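Local atomic coordinates of invasion-associated protein B (Bartonella henselae, PDB entry 3DTD), a protein that is of unknown molecular function but, as a member of the invasion-associated locus B family, probably contributes to host-cell invasion by this bacterium. Residues C[26-34]-C[151-162]. Sequence-based numbering, arbitrary orientation.
Sequences TETYGLWSI and QLNGFSNALNRL
Gly30 and Gly154, both with positive phi, bring the backbones together, CA to CA 4.2 Å, where the type II' turn Tyr29–Trp32 of a β-hairpin meets the N-cap of helix 155-162; strand 32-34 runs nearly parallel to the helix, at 13°. Leu31 N donates to Asn153 O at 2.9 Å, a nearly straight bond (166°), while Gly154 CA makes a CH···O contact with Tyr29 O. Trp32 NE1 hydrogen-bonds to Gln151 O at 3.0 Å, in the carbonyl plane and on a lone pair, but the bond is bent and the oxygen tilted from the indole plane. Over the face of its six-membered ring comes the edge of Phe155, a T-shaped pair with Phe155 CD1 3.7 Å from Trp32 CZ2. Ala158 CB packs against Tyr29, Trp32 and Ile34. At the far end Arg161, its bend at chi2 turning the guanidinium towards Glu27, forms a side-on salt bridge: Arg161 NE meets the syn lone pair of Glu27 OE2 at 2.9 Å, and Arg161 NH2 meets Glu27 OE1 at 3.1 Å. Tyr29 OH also donates to Glu27 OE2 (2.8 Å), so this oxygen accepts from two donors and the buried carboxylate is held by three. The arrangement is a β-hairpin packed along an α-helix, joining the N-terminal edge of the seven-stranded antiparallel sheet to the C-terminal helix.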
loop_
_atom_site.group_PDB
_atom_site.type_symbol
_atom_site.label_atom_id
_atom_site.label_comp_id
_atom_site.label_asym_id
_atom_site.label_seq_id
_atom_site.Cartn_x
_atom_site.Cartn_y
_atom_site.Cartn_z
ATOM N N THR C 26 -6.851 5.152 -32.662
ATOM C CA THR C 26 -6.105 4.033 -33.237
ATOM C C THR C 26 -6.935 3.258 -34.270
ATOM O O THR C 26 -8.017 2.752 -33.963
ATOM C CB THR C 26 -5.601 3.061 -32.132
ATOM O OG1 THR C 26 -4.905 3.793 -31.115
ATOM C CG2 THR C 26 -4.670 1.995 -32.716
ATOM N N GLU C 27 -6.416 3.178 -35.494
ATOM C CA GLU C 27 -7.001 2.346 -36.548
ATOM C C GLU C 27 -6.315 0.991 -36.575
ATOM O O GLU C 27 -5.122 0.898 -36.326
ATOM C CB GLU C 27 -6.859 3.011 -37.914
ATOM C CG GLU C 27 -7.496 4.378 -38.003
ATOM C CD GLU C 27 -7.510 4.942 -39.408
ATOM O OE1 GLU C 27 -7.359 6.173 -39.553
ATOM O OE2 GLU C 27 -7.678 4.158 -40.366
ATOM N N THR C 28 -7.076 -0.055 -36.885
ATOM C CA THR C 28 -6.565 -1.421 -36.872
ATOM C C THR C 28 -6.756 -2.074 -38.235
ATOM O O THR C 28 -7.870 -2.110 -38.769
ATOM C CB THR C 28 -7.255 -2.267 -35.780
ATOM O OG1 THR C 28 -7.230 -1.556 -34.533
ATOM C CG2 THR C 28 -6.554 -3.619 -35.610
ATOM N N TYR C 29 -5.656 -2.571 -38.795
ATOM C CA TYR C 29 -5.673 -3.294 -40.058
ATOM C C TYR C 29 -4.916 -4.593 -39.880
ATOM O O TYR C 29 -3.685 -4.616 -39.929
ATOM C CB TYR C 29 -5.071 -2.448 -41.184
ATOM C CG TYR C 29 -5.885 -1.216 -41.482
ATOM C CD1 TYR C 29 -6.981 -1.275 -42.340
ATOM C CD2 TYR C 29 -5.575 0.008 -40.887
ATOM C CE1 TYR C 29 -7.743 -0.149 -42.604
ATOM C CE2 TYR C 29 -6.337 1.142 -41.142
ATOM C CZ TYR C 29 -7.417 1.055 -42.001
ATOM O OH TYR C 29 -8.173 2.170 -42.263
ATOM N N GLY C 30 -5.672 -5.664 -39.650
ATOM C CA GLY C 30 -5.111 -6.966 -39.339
ATOM C C GLY C 30 -4.392 -6.899 -38.011
ATOM O O GLY C 30 -5.007 -6.651 -36.974
ATOM N N LEU C 31 -3.079 -7.094 -38.058
ATOM C CA LEU C 31 -2.240 -7.032 -36.868
ATOM C C LEU C 31 -1.551 -5.672 -36.734
ATOM O O LEU C 31 -0.862 -5.410 -35.751
ATOM C CB LEU C 31 -1.214 -8.167 -36.876
ATOM C CG LEU C 31 -1.733 -9.606 -36.763
ATOM C CD1 LEU C 31 -0.604 -10.595 -36.946
ATOM C CD2 LEU C 31 -2.439 -9.857 -35.436
ATOM N N TRP C 32 -1.765 -4.799 -37.712
ATOM C CA TRP C 32 -1.101 -3.499 -37.742
ATOM C C TRP C 32 -1.997 -2.366 -37.263
ATOM O O TRP C 32 -3.210 -2.389 -37.475
ATOM C CB TRP C 32 -0.536 -3.220 -39.138
ATOM C CG TRP C 32 0.725 -3.968 -39.381
ATOM C CD1 TRP C 32 0.846 -5.290 -39.693
ATOM C CD2 TRP C 32 2.060 -3.448 -39.296
ATOM N NE1 TRP C 32 2.172 -5.628 -39.816
ATOM C CE2 TRP C 32 2.940 -4.516 -39.580
ATOM C CE3 TRP C 32 2.597 -2.184 -39.009
ATOM C CZ2 TRP C 32 4.330 -4.357 -39.591
ATOM C CZ3 TRP C 32 3.978 -2.026 -39.023
ATOM C CH2 TRP C 32 4.828 -3.109 -39.311
ATOM N N SER C 33 -1.382 -1.392 -36.594
ATOM C CA SER C 33 -2.091 -0.233 -36.050
ATOM C C SER C 33 -1.637 1.075 -36.699
ATOM O O SER C 33 -0.496 1.194 -37.139
ATOM C CB SER C 33 -1.903 -0.145 -34.534
ATOM O OG SER C 33 -2.385 -1.307 -33.881
ATOM N N ILE C 34 -2.547 2.048 -36.755
ATOM C CA ILE C 34 -2.246 3.381 -37.274
ATOM C C ILE C 34 -2.668 4.473 -36.286
ATOM O O ILE C 34 -3.813 4.505 -35.823
ATOM C CB ILE C 34 -2.886 3.634 -38.675
ATOM C CG1 ILE C 34 -2.210 2.763 -39.732
ATOM C CG2 ILE C 34 -2.774 5.111 -39.092
ATOM C CD1 ILE C 34 -2.918 2.746 -41.046
ATOM N N GLN C 151 5.204 -9.918 -37.695
ATOM C CA GLN C 151 4.122 -10.482 -38.499
ATOM C C GLN C 151 3.552 -9.411 -39.421
ATOM O O GLN C 151 3.310 -8.281 -38.994
ATOM C CB GLN C 151 3.029 -11.060 -37.606
ATOM C CG GLN C 151 3.478 -12.199 -36.713
ATOM C CD GLN C 151 2.360 -12.725 -35.840
ATOM O OE1 GLN C 151 1.572 -13.568 -36.263
ATOM N NE2 GLN C 151 2.288 -12.231 -34.607
ATOM N N LEU C 152 3.341 -9.776 -40.684
ATOM C CA LEU C 152 2.985 -8.811 -41.726
ATOM C C LEU C 152 1.508 -8.804 -42.136
ATOM O O LEU C 152 1.139 -8.122 -43.088
ATOM C CB LEU C 152 3.879 -9.007 -42.961
ATOM C CG LEU C 152 5.393 -8.843 -42.783
ATOM C CD1 LEU C 152 6.122 -9.316 -44.035
ATOM C CD2 LEU C 152 5.783 -7.400 -42.428
ATOM N N ASN C 153 0.670 -9.556 -41.424
ATOM C CA ASN C 153 -0.768 -9.576 -41.705
ATOM C C ASN C 153 -1.409 -8.210 -41.461
ATOM O O ASN C 153 -1.475 -7.733 -40.327
ATOM C CB ASN C 153 -1.489 -10.661 -40.898
ATOM C CG ASN C 153 -2.963 -10.773 -41.259
ATOM O OD1 ASN C 153 -3.825 -10.219 -40.579
ATOM N ND2 ASN C 153 -3.254 -11.470 -42.349
ATOM N N GLY C 154 -1.848 -7.581 -42.546
ATOM C CA GLY C 154 -2.446 -6.259 -42.485
ATOM C C GLY C 154 -1.528 -5.131 -42.922
ATOM O O GLY C 154 -1.947 -3.976 -42.925
ATOM N N PHE C 155 -0.286 -5.463 -43.289
ATOM C CA PHE C 155 0.710 -4.469 -43.712
ATOM C C PHE C 155 0.250 -3.697 -44.940
ATOM O O PHE C 155 0.314 -2.467 -44.963
ATOM C CB PHE C 155 2.075 -5.124 -43.989
ATOM C CG PHE C 155 3.193 -4.139 -44.257
ATOM C CD1 PHE C 155 4.077 -3.785 -43.240
ATOM C CD2 PHE C 155 3.379 -3.586 -45.528
ATOM C CE1 PHE C 155 5.113 -2.878 -43.475
ATOM C CE2 PHE C 155 4.401 -2.675 -45.772
ATOM C CZ PHE C 155 5.272 -2.321 -44.744
ATOM N N SER C 156 -0.193 -4.429 -45.959
ATOM C CA SER C 156 -0.617 -3.844 -47.230
ATOM C C SER C 156 -1.797 -2.885 -47.040
ATOM O O SER C 156 -1.766 -1.757 -47.535
ATOM C CB SER C 156 -0.948 -4.951 -48.244
ATOM O OG SER C 156 -0.671 -4.555 -49.572
ATOM N N ASN C 157 -2.808 -3.323 -46.291
ATOM C CA ASN C 157 -3.991 -2.501 -46.024
ATOM C C ASN C 157 -3.726 -1.279 -45.151
ATOM O O ASN C 157 -4.336 -0.227 -45.358
ATOM C CB ASN C 157 -5.118 -3.340 -45.421
ATOM C CG ASN C 157 -5.825 -4.201 -46.452
ATOM O OD1 ASN C 157 -5.868 -3.876 -47.640
ATOM N ND2 ASN C 157 -6.396 -5.308 -45.996
ATOM N N ALA C 158 -2.817 -1.423 -44.187
ATOM C CA ALA C 158 -2.379 -0.298 -43.364
ATOM C C ALA C 158 -1.555 0.711 -44.171
ATOM O O ALA C 158 -1.695 1.917 -43.982
ATOM C CB ALA C 158 -1.611 -0.777 -42.138
ATOM N N LEU C 159 -0.717 0.219 -45.081
ATOM C CA LEU C 159 0.074 1.100 -45.940
ATOM C C LEU C 159 -0.793 1.855 -46.950
ATOM O O LEU C 159 -0.532 3.020 -47.234
ATOM C CB LEU C 159 1.194 0.328 -46.636
ATOM C CG LEU C 159 2.225 1.116 -47.447
ATOM C CD1 LEU C 159 2.828 2.282 -46.664
ATOM C CD2 LEU C 159 3.304 0.172 -47.909
ATOM N N ASN C 160 -1.827 1.190 -47.463
ATOM C CA ASN C 160 -2.843 1.820 -48.311
ATOM C C ASN C 160 -3.584 2.963 -47.627
ATOM O O ASN C 160 -3.896 3.973 -48.259
ATOM C CB ASN C 160 -3.864 0.784 -48.791
ATOM C CG ASN C 160 -3.294 -0.164 -49.823
ATOM O OD1 ASN C 160 -2.201 0.045 -50.332
ATOM N ND2 ASN C 160 -4.037 -1.218 -50.134
ATOM N N ARG C 161 -3.868 2.780 -46.339
ATOM C CA ARG C 161 -4.462 3.811 -45.497
ATOM C C ARG C 161 -3.497 4.977 -45.265
ATOM O O ARG C 161 -3.914 6.135 -45.276
ATOM C CB ARG C 161 -4.933 3.197 -44.172
ATOM C CG ARG C 161 -5.585 4.165 -43.186
ATOM C CD ARG C 161 -6.805 4.849 -43.754
ATOM N NE ARG C 161 -7.436 5.702 -42.756
ATOM C CZ ARG C 161 -8.200 6.752 -43.033
ATOM N NH1 ARG C 161 -8.435 7.097 -44.294
ATOM N NH2 ARG C 161 -8.722 7.460 -42.044
ATOM N N LEU C 162 -2.216 4.661 -45.081
ATOM C CA LEU C 162 -1.161 5.665 -44.956
ATOM C C LEU C 162 -0.996 6.518 -46.216
ATOM O O LEU C 162 -0.727 7.719 -46.124
ATOM C CB LEU C 162 0.168 4.999 -44.575
ATOM C CG LEU C 162 0.811 5.354 -43.230
ATOM C CD1 LEU C 162 -0.120 5.209 -42.042
ATOM C CD2 LEU C 162 2.078 4.555 -43.029
#